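Local structure of pleckstrin homology domain (Shewanella amazonensis SB2B, 3HSA) at residues M9-A12 / S13-D16. The protein is of unknown function but adopts a bacterial version of the pleckstrin homology fold, a scaffold that in its eukaryotic relatives often serves lipid or protein binding. Residues are numbered along the deposited sequence; the frame is centred on the assembly and turned at random. Where two conformers were deposited one is given.
Sequences MGNA and SEVD. With GOL (glycerol), chain F.
Glu-14 reaches back along the chain to Asn-11, and the two side chains run side by side, pointing the same way, where helix 6-12 passes into the loop. At the root of Glu-14, CB sits 3.4 Å from Gly-10 O and equally near Asn-11 O, against the carbonyl oxygens of these two helical residues. CG stands anti to the backbone N (chi1 178°) and the chain stays extended beyond it, which carries the carboxylate back beside the amide of Asn-11. There OE1 accepts a hydrogen bond from Asn-11 ND2 at 3.0 Å, met nearly head-on along the CD-OE1 bond and lying close to the amide plane. The amide and carboxylate are almost coplanar, 19° apart, as suits a bond made in the amide plane at the protein surface. A second link joins the same residues through the backbone: Glu-14 N donates to Asn-11 O at 3.3 Å. Here the short N-terminal helix of this bacterial PH domain gives way to the loop that leads to helix 21-24, with Glu-14 and Val-15 already in extended backbone conformations. A glycerol, probably from the crystallisation liquor, is held beside this junction. Its O1 donates to Gly-10 O at 2.7 Å and accepts from Ser-13 OG at 2.8 Å, bridging Gly-10 O to the side chain of Ser-13. Ser-13 itself is buried, its side chain touching Met-40 and Thr-111, while OG is also hydrogen-bonded to Asp-112 N, which ties Ser-13 to the loop before helix 113-116.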
loop_
_atom_site.group_PDB
_atom_site.type_symbol
_atom_site.label_atom_id
_atom_site.label_comp_id
_atom_site.label_asym_id
_atom_site.label_seq_id
_atom_site.Cartn_x
_atom_site.Cartn_y
_atom_site.Cartn_z
HETATM N N MSE A 9 0.327 36.156 10.237
HETATM C CA MSE A 9 0.676 34.927 9.500
HETATM C C MSE A 9 -0.563 34.245 8.952
HETATM O O MSE A 9 -0.527 33.663 7.901
HETATM C CB MSE A 9 1.479 33.942 10.353
HETATM C CG MSE A 9 0.680 33.145 11.380
HETATM SE SE MSE A 9 1.809 31.843 12.334
HETATM C CE MSE A 9 3.288 33.053 12.712
ATOM N N GLY A 10 -1.676 34.330 9.685
ATOM C CA GLY A 10 -2.936 33.777 9.208
ATOM C C GLY A 10 -3.467 34.572 8.023
ATOM O O GLY A 10 -3.919 33.989 7.052
ATOM N N ASN A 11 -3.419 35.909 8.093
ATOM C CA ASN A 11 -3.861 36.713 6.955
ATOM C C ASN A 11 -2.974 36.508 5.722
ATOM O O ASN A 11 -3.464 36.567 4.587
ATOM C CB ASN A 11 -3.871 38.232 7.303
ATOM C CG ASN A 11 -4.932 38.622 8.337
ATOM O OD1 ASN A 11 -4.652 39.424 9.266
ATOM N ND2 ASN A 11 -6.161 38.122 8.158
ATOM N N ALA A 12 -1.671 36.274 5.935
ATOM C CA ALA A 12 -0.704 36.200 4.822
ATOM C C ALA A 12 -0.979 35.043 3.839
ATOM O O ALA A 12 -0.747 35.191 2.664
ATOM C CB ALA A 12 0.762 36.127 5.345
ATOM N N SER A 13 -1.487 33.919 4.325
ATOM C CA SER A 13 -1.817 32.776 3.463
ATOM C C SER A 13 -3.329 32.509 3.373
ATOM O O SER A 13 -3.748 31.446 2.923
ATOM C CB SER A 13 -1.088 31.503 3.924
ATOM O OG SER A 13 -0.885 31.420 5.310
ATOM N N GLU A 14 -4.127 33.485 3.786
ATOM C CA GLU A 14 -5.586 33.409 3.776
ATOM C C GLU A 14 -6.157 33.492 2.381
ATOM O O GLU A 14 -5.711 34.296 1.546
ATOM C CB GLU A 14 -6.171 34.574 4.601
ATOM C CG GLU A 14 -7.701 34.628 4.609
ATOM C CD GLU A 14 -8.275 35.723 5.506
ATOM O OE1 GLU A 14 -7.515 36.609 5.971
ATOM O OE2 GLU A 14 -9.509 35.713 5.702
ATOM N N VAL A 15 -7.211 32.731 2.143
ATOM C CA VAL A 15 -7.935 32.779 0.866
ATOM C C VAL A 15 -9.432 32.881 1.217
ATOM O O VAL A 15 -9.879 32.290 2.182
ATOM C CB VAL A 15 -7.616 31.492 0.048
ATOM C CG1 VAL A 15 -8.452 31.386 -1.222
ATOM C CG2 VAL A 15 -6.114 31.450 -0.291
ATOM N N ASP A 16 -10.198 33.644 0.458
ATOM C CA ASP A 16 -11.648 33.697 0.656
ATOM C C ASP A 16 -12.265 32.351 0.221
ATOM O O ASP A 16 -12.324 32.025 -0.970
ATOM C CB ASP A 16 -12.203 34.844 -0.168
ATOM C CG ASP A 16 -13.661 35.129 0.124
ATOM O OD1 ASP A 16 -14.467 34.186 0.176
ATOM O OD2 ASP A 16 -13.987 36.306 0.314
HETATM C C1 GOL F . -4.652 30.694 6.213
HETATM O O1 GOL F . -3.482 31.490 6.243
HETATM C C2 GOL F . -4.614 29.779 7.438
HETATM O O2 GOL F . -4.530 30.569 8.610
HETATM C C3 GOL F . -5.779 28.772 7.477
HETATM O O3 GOL F . -7.063 29.366 7.652
#